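Cobalamin biosynthesis protein (cbiD) (Archaeoglobus fulgidus, PDB 1SR8) probably catalyses the S-adenosylmethionine-dependent methylation of C-1 of cobalt-precorrin-5B to give cobalt-precorrin-6A, a step of anaerobic cobalamin biosynthesis. Local coordinates at residues 22-27 against 35-40; 42-47 against 104-109; 58-63 against 148-153; 89-94 against 99-104; 116-121 against 127-132. All coordinates share one frame; numbering follows the deposited sequence.

Contact 1 (22-27 against 35-40); sequences EKKVRS and DGYLRR
K24 on helix 21-26 faces Y37 on strand 36-42 with their CA atoms 8.9 Å apart, so helix and strand stand off from each other and side chains bridge the gap. The strand is the middle one of a three-stranded antiparallel sheet, and the short helix packs beside it through a lysine laid on a tyrosine ring. Both side chains set out toward the partner segment, and they cross at about a right angle. The K24 chain is extended to CD, which chi2 carries over the ring; the turn at chi3 (92°) then lays CE above the same face. CD sits offset toward the ring's rim and comes nearest at Y37 CZ, 3.6 Å away. Measured to the ring centroid, K24 CD is at 3.9 Å, a CH-pi contact. The ammonium stands higher above the ring, K24 NZ being 5.4 Å from the Y37 centroid, so any cation-pi attraction here is weak at most. The same lysine also has a cation-pi partner in Y30 and a long, weak ion pair with D20. Farther along the segment, R40 is tied by salt bridges to E191 and D4, and its NH1 reaches the carbonyl of G28. Hydroxyl Y37 OH, which K24 CD approaches to 3.8 Å, makes a weak hydrogen bond to D18 OD2.

Contact 2 (42-47 against 104-109); sequences ITTGTT and IIFEAE
T43 O is gripped twice by T47, whose methyl group lies against F106: T47 N donates to T43 O at 2.8 Å and T47 OG1 at 2.9 Å. The hydroxyl comes from above the carbonyl plane, 41° out of it. Spending OG1 on this bond fixes the rotation of the T47 side chain and leaves CG2 anti to the backbone N (OG1 chi1 -59°), where it meets F106 CD2 at 3.5 Å. T47 and F106 cross at about a right angle. One turn back, T44 presents its CB to the far end of the ring, 3.6 Å from F106 CZ, while its hydroxyl serves the backbone N of L184 instead. The backbone T44 O also lies over a face of the ring, 3.7 Å from F106 CZ. All three touching residues are buried, and A48 and I181 add to the surroundings of F106. At the helix start, T43 OG1 accepts from T46 N at 3.1 Å. The arrangement is that of an N-capped helix laid on a sheet: the first turn of helix 44-57 packs on strand 105-111 of the six-stranded mixed sheet, the strand's aromatic ring lying against two threonines one turn apart.

Contact 3 (58-63 against 148-153); sequences SLKEKV and REFNFS
K60 and F150 bring their CA atoms to 7.4 Å, where the loop after helix 44-57 passes the end of helix 133-149. That helix ends in a Schellman motif: N151 takes a positive phi, F152 N turns back to the carbonyl of S147, and N151 N bonds weakly to R148 O. F150 starts toward the loop, and the end of the F152 side chain comes near it. K60 comes to F150 at the ring edge, near its plane, with CE 3.3 Å from CD1 and CD at 3.4 Å from the same CD1. CG of K60 lies between the backbone N and the carbonyl carbon (chi1 40°), and bends at chi3 and chi4 bring the ammonium back to its sequence neighbour, in a salt bridge of K60 NZ to E61 OE2 at 2.8 Å. E61 OE2 also meets the ring edge, in its plane, 3.5 Å from F150 CE1; the carboxylate is turned 86° from the ring, and the C-H edge probably offers it a mild attraction. F150 also touches I56 and A57 of helix 44-57. An alanine at F150 removes the edge against which K60 and E61 lie, and would probably leave a gap beside I56 and A57 and let the ion pair swing. A second, apolar touch joins L59 CD1 to F152 CE1 at 3.7 Å.

Contact 4 (89-94 against 99-104); sequences VRKFSG and DVTNGI
K91 stretches along the loop that joins strand 86-90 to its antiparallel neighbour, strand 105-111, and crosses D99 at about a right angle. The loop holds an Asx turn at D99, with a type I turn from D99 to N102 and a type II turn from T101 to I104. K91 is extended throughout, its CG opposite the backbone N (chi1 159°), and carries its ammonium to two acceptors: NZ donates to D99 OD2 at 2.7 Å, in a salt bridge, and to T101 OG1 at 2.8 Å. The lysine meets D99 OD2 on its syn side. S93 OG reaches the same D99 OD2 at 2.8 Å, more steeply, 51° out of the carboxylate plane but from the same face. D99 OD1 accepts from T101 N, so both carboxylate oxygens are in use. A leucine in place of D99 would probably leave the K91 ammonium without its countercharge, S93 OG without this acceptor and the Asx turn undone. The N102 amide reaches across, OD1 accepting from S93 N at 2.9 Å from above the carbonyl plane. Between the backbones, K91 N donates to I104 O at 3.0 Å and K91 O accepts from G103 N. On the exposed side, R90 bends at chi3 and sends NH1 to G103 O at 2.7 Å, in the carbonyl plane.

Contact 5 (116-121 against 127-132); sequences IFFGRG and GEKAVS
F118 and V131 make the tightly packed part of this contact and K129 the more solvent-facing one, its tip nonetheless anchored, where the edge strand 115-118 of the six-stranded sheet passes strand 128-129 of a small three-stranded sheet. V131 CG2 stands squarely over the F118 ring, 3.6 Å from the centroid and only 6° off the normal, a CH-pi contact. The two side chains come from opposite directions. V131 is brought round by an inverse gamma turn centred on A130, in which V131 N bonds to K129 O at 2.9 Å. F118 also touches I139, I158 and I183, so its ring belongs to an apolar patch between sheet and helix 133-149. Where V131 covers a face of the ring, K129 lays only a partly exposed stem beside the start of the phenylalanine side chain: CG and, after the bend at chi2 (-71°), CD lie 3.8 Å from F118 CB. Its end then reaches the backbone, K129 NZ donating to G119 O at 2.7 Å from above the carbonyl plane, and it has a second carbonyl partner in V122 O. The chemistry thus implies two kinds of hold: the valine holds by CH-pi and apolar contact, while the ammonium joins the segments through the backbone oxygens of G119 and V122.

Overall arrangement
Contact 2 is the buried one and contact 4, only 9 Å from it between centres, is partly buried: they share I104 and meet through backbone pairing of F106 with V89 and of I42 with F92. Contacts 1, 3 and 5 lie at the surface. Contacts 2, 4 and 5 all reach the six-stranded sheet, and E107 of the strand in contact 2 makes a salt bridge to R120 of contact 5. Contact 3 sits farthest from the chain centre, about 27 Å, yet its loop follows the helix that contact 2 begins. Chemistry varies with place: threonine methyls on a ring in the interior, a dense polar network in the connection between strands 86-90 and 105-111, and lysine stems beside aromatics outside.

Contact 1 (22-27 against 35-40)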
# COMPACT_ATOMS: atom_id res chain seq x y z
N GLU A 22 -18.82 9.52 2.20
CA GLU A 22 -17.88 10.05 1.23
C GLU A 22 -16.60 10.57 1.84
O GLU A 22 -15.55 10.51 1.20
CB GLU A 22 -18.49 11.19 0.42
CG GLU A 22 -17.45 11.80 -0.49
CD GLU A 22 -17.92 13.06 -1.17
OE1 GLU A 22 -17.07 13.73 -1.80
OE2 GLU A 22 -19.12 13.38 -1.07
N LYS A 23 -16.67 11.09 3.06
CA LYS A 23 -15.49 11.61 3.74
C LYS A 23 -14.53 10.45 4.01
O LYS A 23 -13.32 10.57 3.83
CB LYS A 23 -15.90 12.28 5.06
CG LYS A 23 -14.89 13.29 5.62
CD LYS A 23 -15.42 13.98 6.89
CE LYS A 23 -14.47 15.07 7.43
NZ LYS A 23 -14.29 16.28 6.54
N LYS A 24 -15.09 9.31 4.42
CA LYS A 24 -14.30 8.12 4.70
C LYS A 24 -13.71 7.56 3.41
O LYS A 24 -12.52 7.25 3.35
CB LYS A 24 -15.17 7.08 5.39
CG LYS A 24 -15.90 7.63 6.60
CD LYS A 24 -16.88 6.63 7.20
CE LYS A 24 -16.24 5.78 8.30
NZ LYS A 24 -16.04 6.54 9.57
N VAL A 25 -14.53 7.43 2.38
CA VAL A 25 -14.08 6.91 1.10
C VAL A 25 -13.02 7.81 0.47
O VAL A 25 -11.97 7.35 0.04
CB VAL A 25 -15.26 6.73 0.12
CG1 VAL A 25 -14.76 6.49 -1.30
CG2 VAL A 25 -16.12 5.56 0.57
N ARG A 26 -13.31 9.11 0.42
CA ARG A 26 -12.39 10.09 -0.14
C ARG A 26 -11.03 10.12 0.59
O ARG A 26 -10.04 10.62 0.05
CB ARG A 26 -13.04 11.48 -0.08
CG ARG A 26 -12.16 12.64 -0.52
CD ARG A 26 -12.18 12.83 -2.03
NE ARG A 26 -11.36 13.97 -2.46
CZ ARG A 26 -11.47 14.57 -3.64
NH1 ARG A 26 -12.36 14.15 -4.53
NH2 ARG A 26 -10.69 15.61 -3.93
N SER A 27 -10.99 9.57 1.81
CA SER A 27 -9.77 9.56 2.61
C SER A 27 -8.80 8.44 2.24
O SER A 27 -7.65 8.42 2.69
CB SER A 27 -10.13 9.45 4.10
OG SER A 27 -10.46 8.12 4.46
N ASP A 35 -22.60 -3.81 3.78
CA ASP A 35 -23.05 -3.55 5.15
C ASP A 35 -21.92 -3.08 6.07
O ASP A 35 -21.50 -3.81 6.97
CB ASP A 35 -23.70 -4.82 5.73
CG ASP A 35 -22.75 -6.02 5.76
OD1 ASP A 35 -23.21 -7.13 6.10
OD2 ASP A 35 -21.55 -5.84 5.44
N GLY A 36 -21.43 -1.87 5.84
CA GLY A 36 -20.36 -1.35 6.67
C GLY A 36 -19.16 -0.84 5.91
O GLY A 36 -19.28 -0.47 4.74
N TYR A 37 -18.00 -0.84 6.56
CA TYR A 37 -16.75 -0.38 5.96
C TYR A 37 -15.60 -1.34 6.24
O TYR A 37 -15.63 -2.10 7.21
CB TYR A 37 -16.35 0.99 6.55
CG TYR A 37 -17.29 2.14 6.22
CD1 TYR A 37 -17.20 2.83 5.01
CD2 TYR A 37 -18.29 2.52 7.12
CE1 TYR A 37 -18.07 3.89 4.70
CE2 TYR A 37 -19.18 3.58 6.82
CZ TYR A 37 -19.07 4.25 5.61
OH TYR A 37 -19.94 5.28 5.31
N LEU A 38 -14.60 -1.33 5.36
CA LEU A 38 -13.39 -2.13 5.56
C LEU A 38 -12.33 -1.04 5.71
O LEU A 38 -12.35 -0.04 4.99
CB LEU A 38 -13.07 -3.01 4.35
CG LEU A 38 -13.68 -4.42 4.33
CD1 LEU A 38 -13.35 -5.11 3.01
CD2 LEU A 38 -13.13 -5.22 5.49
N ARG A 39 -11.41 -1.23 6.65
CA ARG A 39 -10.36 -0.25 6.91
C ARG A 39 -9.05 -0.55 6.18
O ARG A 39 -8.52 -1.66 6.27
CB ARG A 39 -10.11 -0.15 8.43
CG ARG A 39 -11.33 0.29 9.26
CD ARG A 39 -11.30 -0.25 10.70
NE ARG A 39 -10.84 0.72 11.70
CZ ARG A 39 -11.58 1.70 12.22
NH1 ARG A 39 -12.85 1.88 11.84
NH2 ARG A 39 -11.06 2.52 13.13
N ARG A 40 -8.54 0.43 5.44
CA ARG A 40 -7.26 0.28 4.76
C ARG A 40 -6.19 0.64 5.79
O ARG A 40 -6.46 1.36 6.75
CB ARG A 40 -7.13 1.25 3.58
CG ARG A 40 -7.95 0.89 2.36
CD ARG A 40 -7.12 1.14 1.11
NE ARG A 40 -7.82 0.79 -0.11
CZ ARG A 40 -8.74 1.56 -0.69
NH1 ARG A 40 -9.07 2.72 -0.15
NH2 ARG A 40 -9.33 1.16 -1.82
O HOH W 1 -11.16 4.99 0.46

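Contact 2 (42-47 against 104-109)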
# COMPACT_ATOMS: atom_id res chain seq x y z
N ILE A 42 -1.78 1.68 6.43
CA ILE A 42 -0.75 2.52 5.83
C ILE A 42 0.47 1.64 5.64
O ILE A 42 0.75 0.77 6.48
CB ILE A 42 -0.37 3.73 6.72
CG1 ILE A 42 -0.00 3.25 8.13
CG2 ILE A 42 -1.50 4.75 6.73
CD1 ILE A 42 0.63 4.32 9.01
N THR A 43 1.19 1.85 4.55
CA THR A 43 2.38 1.05 4.26
C THR A 43 3.58 1.46 5.13
O THR A 43 3.55 2.48 5.82
CB THR A 43 2.81 1.24 2.81
OG1 THR A 43 3.01 2.64 2.57
CG2 THR A 43 1.78 0.70 1.86
N THR A 44 4.63 0.64 5.08
CA THR A 44 5.87 0.92 5.79
C THR A 44 6.42 2.25 5.24
O THR A 44 7.04 3.04 5.95
CB THR A 44 6.89 -0.21 5.54
OG1 THR A 44 6.81 -0.62 4.17
CG2 THR A 44 6.59 -1.41 6.42
N GLY A 45 6.17 2.48 3.95
CA GLY A 45 6.63 3.71 3.32
C GLY A 45 5.90 4.91 3.89
O GLY A 45 6.52 5.95 4.17
N THR A 46 4.59 4.79 4.08
CA THR A 46 3.82 5.90 4.63
C THR A 46 4.12 6.10 6.11
O THR A 46 4.12 7.22 6.60
CB THR A 46 2.32 5.67 4.46
OG1 THR A 46 1.99 5.68 3.06
CG2 THR A 46 1.54 6.76 5.18
N THR A 47 4.37 5.00 6.82
CA THR A 47 4.67 5.07 8.24
C THR A 47 6.03 5.74 8.42
O THR A 47 6.23 6.56 9.32
CB THR A 47 4.67 3.68 8.88
OG1 THR A 47 3.39 3.07 8.69
CG2 THR A 47 4.97 3.77 10.37
N ILE A 104 4.23 -2.73 13.61
CA ILE A 104 5.67 -2.53 13.72
C ILE A 104 6.01 -1.04 13.92
O ILE A 104 5.43 -0.16 13.28
CB ILE A 104 6.40 -3.08 12.48
CG1 ILE A 104 7.81 -3.52 12.87
CG2 ILE A 104 6.46 -2.03 11.38
CD1 ILE A 104 8.44 -4.48 11.90
N ILE A 105 6.94 -0.76 14.83
CA ILE A 105 7.33 0.62 15.11
C ILE A 105 8.41 1.19 14.20
O ILE A 105 9.40 0.53 13.89
CB ILE A 105 7.83 0.77 16.56
CG1 ILE A 105 6.67 0.61 17.54
CG2 ILE A 105 8.48 2.13 16.74
CD1 ILE A 105 5.67 1.73 17.50
N PHE A 106 8.20 2.44 13.80
CA PHE A 106 9.15 3.18 12.98
C PHE A 106 9.63 4.36 13.80
O PHE A 106 8.83 5.09 14.38
CB PHE A 106 8.48 3.71 11.70
CG PHE A 106 8.56 2.76 10.54
CD1 PHE A 106 9.49 2.95 9.53
CD2 PHE A 106 7.72 1.65 10.48
CE1 PHE A 106 9.58 2.05 8.47
CE2 PHE A 106 7.81 0.75 9.43
CZ PHE A 106 8.74 0.95 8.42
N GLU A 107 10.95 4.54 13.87
CA GLU A 107 11.50 5.67 14.61
C GLU A 107 12.25 6.58 13.66
O GLU A 107 12.92 6.11 12.73
CB GLU A 107 12.47 5.19 15.70
CG GLU A 107 11.89 4.21 16.69
CD GLU A 107 12.80 4.03 17.90
OE1 GLU A 107 14.04 4.00 17.71
OE2 GLU A 107 12.28 3.92 19.03
N ALA A 108 12.11 7.88 13.89
CA ALA A 108 12.77 8.90 13.08
C ALA A 108 13.48 9.87 14.00
O ALA A 108 12.90 10.35 14.99
CB ALA A 108 11.76 9.64 12.21
N GLU A 109 14.73 10.18 13.67
CA GLU A 109 15.51 11.10 14.48
C GLU A 109 16.15 12.16 13.60
O GLU A 109 16.78 11.83 12.60
CB GLU A 109 16.61 10.31 15.20
CG GLU A 109 17.48 11.13 16.12
CD GLU A 109 17.09 10.97 17.58
OE1 GLU A 109 16.81 12.00 18.25
OE2 GLU A 109 17.08 9.81 18.06

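Contact 3 (58-63 against 148-153)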
# COMPACT_ATOMS: atom_id res chain seq x y z
N SER A 58 8.19 18.28 15.29
CA SER A 58 8.29 18.28 16.75
C SER A 58 9.39 19.19 17.30
O SER A 58 9.44 19.46 18.49
CB SER A 58 8.51 16.86 17.28
OG SER A 58 9.81 16.41 17.00
N LEU A 59 10.27 19.65 16.42
CA LEU A 59 11.33 20.54 16.86
C LEU A 59 10.77 21.88 17.30
O LEU A 59 11.21 22.45 18.29
CB LEU A 59 12.32 20.77 15.73
CG LEU A 59 13.29 19.63 15.49
CD1 LEU A 59 14.26 20.03 14.40
CD2 LEU A 59 14.02 19.31 16.78
N LYS A 60 9.79 22.39 16.55
CA LYS A 60 9.20 23.67 16.88
C LYS A 60 7.79 23.64 17.47
O LYS A 60 7.06 24.63 17.38
CB LYS A 60 9.22 24.57 15.64
CG LYS A 60 8.90 23.88 14.33
CD LYS A 60 8.93 24.89 13.18
CE LYS A 60 7.56 25.54 12.92
NZ LYS A 60 6.86 26.00 14.16
N GLU A 61 7.42 22.52 18.10
CA GLU A 61 6.10 22.36 18.72
C GLU A 61 5.76 20.89 18.96
O GLU A 61 6.29 20.00 18.30
CB GLU A 61 5.02 23.00 17.85
CG GLU A 61 5.04 22.52 16.42
CD GLU A 61 4.38 23.50 15.49
OE1 GLU A 61 3.22 23.88 15.77
OE2 GLU A 61 5.01 23.89 14.49
N LYS A 62 4.85 20.64 19.90
CA LYS A 62 4.45 19.28 20.22
C LYS A 62 3.59 18.71 19.09
O LYS A 62 2.70 19.39 18.56
CB LYS A 62 3.70 19.24 21.56
CG LYS A 62 2.35 19.95 21.58
CD LYS A 62 1.24 19.09 20.97
CE LYS A 62 -0.15 19.71 21.19
NZ LYS A 62 -0.50 19.82 22.64
N VAL A 63 3.88 17.46 18.73
CA VAL A 63 3.17 16.79 17.65
C VAL A 63 2.49 15.51 18.12
O VAL A 63 3.04 14.75 18.92
CB VAL A 63 4.14 16.41 16.48
CG1 VAL A 63 3.34 15.95 15.27
CG2 VAL A 63 5.02 17.59 16.13
N ARG A 148 10.73 22.63 4.47
CA ARG A 148 10.32 23.99 4.13
C ARG A 148 9.30 24.57 5.12
O ARG A 148 9.44 25.70 5.56
CB ARG A 148 9.73 24.02 2.72
CG ARG A 148 10.77 23.88 1.64
CD ARG A 148 10.12 23.63 0.30
NE ARG A 148 11.10 23.69 -0.78
CZ ARG A 148 10.87 23.25 -2.01
NH1 ARG A 148 9.69 22.71 -2.31
NH2 ARG A 148 11.81 23.34 -2.95
N GLU A 149 8.28 23.79 5.47
CA GLU A 149 7.27 24.27 6.39
C GLU A 149 7.83 24.64 7.75
O GLU A 149 7.42 25.64 8.35
CB GLU A 149 6.19 23.21 6.59
CG GLU A 149 5.02 23.68 7.43
CD GLU A 149 3.88 22.68 7.45
OE1 GLU A 149 3.60 22.08 6.38
OE2 GLU A 149 3.27 22.49 8.52
N PHE A 150 8.76 23.84 8.23
CA PHE A 150 9.36 24.05 9.54
C PHE A 150 10.77 24.61 9.47
O PHE A 150 11.54 24.51 10.42
CB PHE A 150 9.33 22.74 10.31
CG PHE A 150 7.95 22.17 10.45
CD1 PHE A 150 7.06 22.68 11.41
CD2 PHE A 150 7.50 21.17 9.59
CE1 PHE A 150 5.76 22.21 11.50
CE2 PHE A 150 6.20 20.69 9.68
CZ PHE A 150 5.32 21.21 10.63
N ASN A 151 11.09 25.23 8.34
CA ASN A 151 12.40 25.83 8.10
C ASN A 151 13.52 24.98 8.69
O ASN A 151 14.37 25.46 9.44
CB ASN A 151 12.42 27.23 8.69
CG ASN A 151 13.27 28.18 7.88
OD1 ASN A 151 14.51 28.16 7.95
ND2 ASN A 151 12.61 29.02 7.07
N PHE A 152 13.51 23.71 8.31
CA PHE A 152 14.49 22.72 8.76
C PHE A 152 15.58 22.58 7.70
O PHE A 152 15.30 22.62 6.50
CB PHE A 152 13.77 21.39 8.97
CG PHE A 152 14.65 20.28 9.45
CD1 PHE A 152 15.17 20.30 10.74
CD2 PHE A 152 14.94 19.20 8.62
CE1 PHE A 152 15.97 19.25 11.20
CE2 PHE A 152 15.74 18.14 9.07
CZ PHE A 152 16.25 18.17 10.37
N SER A 153 16.83 22.42 8.13
CA SER A 153 17.94 22.27 7.19
C SER A 153 18.77 21.02 7.44
O SER A 153 19.68 20.72 6.67
CB SER A 153 18.84 23.52 7.21
OG SER A 153 19.33 23.75 8.51

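Contact 4 (89-94 against 99-104)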
# COMPACT_ATOMS: atom_id res chain seq x y z
N VAL A 89 6.35 5.99 15.36
CA VAL A 89 5.07 5.77 14.68
C VAL A 89 4.84 4.30 14.43
O VAL A 89 5.73 3.60 13.95
CB VAL A 89 5.01 6.51 13.33
CG1 VAL A 89 3.62 6.41 12.74
CG2 VAL A 89 5.41 7.96 13.50
N ARG A 90 3.65 3.82 14.73
CA ARG A 90 3.33 2.41 14.55
C ARG A 90 2.52 2.23 13.27
O ARG A 90 1.57 2.98 13.01
CB ARG A 90 2.54 1.90 15.76
CG ARG A 90 2.42 0.37 15.89
CD ARG A 90 1.57 -0.03 17.10
NE ARG A 90 2.16 0.33 18.39
CZ ARG A 90 3.18 -0.32 18.95
NH1 ARG A 90 3.73 -1.37 18.36
NH2 ARG A 90 3.67 0.09 20.12
N LYS A 91 2.90 1.25 12.47
CA LYS A 91 2.17 0.97 11.24
C LYS A 91 0.91 0.18 11.57
O LYS A 91 0.92 -0.69 12.44
CB LYS A 91 3.01 0.13 10.29
CG LYS A 91 2.15 -0.59 9.26
CD LYS A 91 2.93 -1.46 8.32
CE LYS A 91 1.95 -2.25 7.46
NZ LYS A 91 2.62 -3.16 6.50
N PHE A 92 -0.18 0.49 10.87
CA PHE A 92 -1.42 -0.26 11.06
C PHE A 92 -1.85 -0.80 9.71
O PHE A 92 -1.70 -0.12 8.69
CB PHE A 92 -2.51 0.60 11.70
CG PHE A 92 -2.94 1.79 10.89
CD1 PHE A 92 -3.87 1.66 9.87
CD2 PHE A 92 -2.46 3.06 11.21
CE1 PHE A 92 -4.32 2.78 9.16
CE2 PHE A 92 -2.91 4.19 10.52
CZ PHE A 92 -3.84 4.05 9.49
N SER A 93 -2.35 -2.03 9.70
CA SER A 93 -2.76 -2.67 8.45
C SER A 93 -4.28 -2.71 8.20
O SER A 93 -4.73 -3.41 7.30
CB SER A 93 -2.19 -4.09 8.40
OG SER A 93 -0.78 -4.07 8.59
N GLY A 94 -5.05 -1.95 8.96
CA GLY A 94 -6.49 -1.96 8.76
C GLY A 94 -7.07 -3.35 8.93
O GLY A 94 -6.66 -4.09 9.83
N ASP A 99 -1.06 -9.07 8.18
CA ASP A 99 0.10 -8.40 7.61
C ASP A 99 1.21 -8.56 8.66
O ASP A 99 1.12 -8.00 9.75
CB ASP A 99 -0.24 -6.93 7.41
CG ASP A 99 0.88 -6.14 6.80
OD1 ASP A 99 2.04 -6.61 6.81
OD2 ASP A 99 0.61 -5.02 6.32
N VAL A 100 2.25 -9.31 8.33
CA VAL A 100 3.34 -9.56 9.28
C VAL A 100 3.98 -8.34 9.94
O VAL A 100 4.53 -8.45 11.03
CB VAL A 100 4.45 -10.42 8.64
CG1 VAL A 100 5.12 -9.65 7.53
CG2 VAL A 100 5.45 -10.84 9.69
N THR A 101 3.92 -7.17 9.29
CA THR A 101 4.50 -5.96 9.86
C THR A 101 3.47 -5.02 10.47
O THR A 101 3.77 -3.88 10.79
CB THR A 101 5.34 -5.16 8.84
OG1 THR A 101 4.52 -4.76 7.73
CG2 THR A 101 6.50 -6.00 8.33
N ASN A 102 2.24 -5.50 10.63
CA ASN A 102 1.21 -4.67 11.24
C ASN A 102 1.72 -4.38 12.66
O ASN A 102 2.34 -5.24 13.29
CB ASN A 102 -0.12 -5.42 11.28
CG ASN A 102 -1.18 -4.73 12.14
OD1 ASN A 102 -1.44 -3.54 11.99
ND2 ASN A 102 -1.78 -5.48 13.04
N GLY A 103 1.49 -3.17 13.15
CA GLY A 103 1.94 -2.83 14.50
C GLY A 103 3.44 -2.60 14.68
O GLY A 103 3.88 -2.28 15.78
N ILE A 104 4.23 -2.73 13.61
CA ILE A 104 5.67 -2.53 13.72
C ILE A 104 6.01 -1.04 13.92
O ILE A 104 5.43 -0.16 13.28
CB ILE A 104 6.40 -3.08 12.48
CG1 ILE A 104 7.81 -3.52 12.87
CG2 ILE A 104 6.46 -2.03 11.38
CD1 ILE A 104 8.44 -4.48 11.90

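Contact 5 (116-121 against 127-132)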
# COMPACT_ATOMS: atom_id res chain seq x y z
N ILE A 116 17.98 12.05 3.98
CA ILE A 116 17.16 10.97 4.53
C ILE A 116 18.02 9.72 4.66
O ILE A 116 18.54 9.22 3.67
CB ILE A 116 15.97 10.63 3.60
CG1 ILE A 116 14.99 11.80 3.53
CG2 ILE A 116 15.29 9.35 4.07
CD1 ILE A 116 14.39 12.19 4.86
N PHE A 117 18.16 9.21 5.87
CA PHE A 117 18.99 8.04 6.09
C PHE A 117 18.20 6.94 6.77
O PHE A 117 17.25 7.21 7.51
CB PHE A 117 20.21 8.44 6.93
CG PHE A 117 20.89 9.69 6.43
CD1 PHE A 117 21.61 9.68 5.24
CD2 PHE A 117 20.75 10.90 7.13
CE1 PHE A 117 22.19 10.85 4.74
CE2 PHE A 117 21.31 12.08 6.64
CZ PHE A 117 22.04 12.05 5.44
N PHE A 118 18.61 5.70 6.52
CA PHE A 118 17.95 4.53 7.09
C PHE A 118 18.89 3.76 8.01
O PHE A 118 19.99 3.37 7.60
CB PHE A 118 17.45 3.65 5.95
CG PHE A 118 16.49 4.36 5.04
CD1 PHE A 118 15.15 4.51 5.40
CD2 PHE A 118 16.93 4.96 3.86
CE1 PHE A 118 14.27 5.25 4.62
CE2 PHE A 118 16.06 5.70 3.06
CZ PHE A 118 14.72 5.85 3.44
N GLY A 119 18.47 3.54 9.25
CA GLY A 119 19.31 2.84 10.20
C GLY A 119 19.00 1.39 10.48
O GLY A 119 18.68 0.61 9.59
N ARG A 120 19.09 1.02 11.75
CA ARG A 120 18.84 -0.35 12.19
C ARG A 120 17.42 -0.80 11.89
O ARG A 120 16.48 -0.01 11.95
CB ARG A 120 19.08 -0.46 13.70
CG ARG A 120 18.09 0.34 14.54
CD ARG A 120 18.17 0.00 16.02
NE ARG A 120 17.13 0.67 16.79
CZ ARG A 120 16.98 2.00 16.86
NH1 ARG A 120 17.82 2.81 16.23
NH2 ARG A 120 15.99 2.51 17.58
N GLY A 121 17.27 -2.09 11.59
CA GLY A 121 15.96 -2.65 11.31
C GLY A 121 15.54 -2.59 9.86
O GLY A 121 14.56 -3.23 9.47
N GLY A 127 24.32 -4.13 -1.04
CA GLY A 127 24.97 -2.95 -0.50
C GLY A 127 24.11 -1.70 -0.40
O GLY A 127 24.63 -0.63 -0.10
N GLU A 128 22.81 -1.83 -0.64
CA GLU A 128 21.90 -0.68 -0.56
C GLU A 128 20.69 -0.95 0.32
O GLU A 128 20.23 -2.08 0.43
CB GLU A 128 21.46 -0.28 -1.96
CG GLU A 128 22.61 0.22 -2.81
CD GLU A 128 22.16 0.84 -4.11
OE1 GLU A 128 21.76 0.09 -5.03
OE2 GLU A 128 22.21 2.09 -4.21
N LYS A 129 20.17 0.10 0.96
CA LYS A 129 19.00 -0.04 1.83
C LYS A 129 17.76 -0.47 1.04
O LYS A 129 17.48 0.05 -0.04
CB LYS A 129 18.74 1.27 2.57
CG LYS A 129 19.69 1.52 3.74
CD LYS A 129 19.40 0.56 4.90
CE LYS A 129 20.34 0.77 6.09
NZ LYS A 129 19.93 -0.05 7.27
N ALA A 130 17.03 -1.44 1.59
CA ALA A 130 15.83 -1.99 0.97
C ALA A 130 14.60 -1.07 1.06
O ALA A 130 13.65 -1.37 1.79
CB ALA A 130 15.52 -3.36 1.56
N VAL A 131 14.63 0.03 0.31
CA VAL A 131 13.53 1.00 0.26
C VAL A 131 13.10 1.09 -1.22
O VAL A 131 13.87 1.51 -2.07
CB VAL A 131 13.99 2.40 0.72
CG1 VAL A 131 12.81 3.36 0.75
CG2 VAL A 131 14.66 2.31 2.10
N SER A 132 11.87 0.68 -1.52
CA SER A 132 11.41 0.72 -2.91
C SER A 132 11.39 2.13 -3.48
O SER A 132 11.46 3.12 -2.74
CB SER A 132 10.01 0.10 -3.02
OG SER A 132 9.03 0.99 -2.55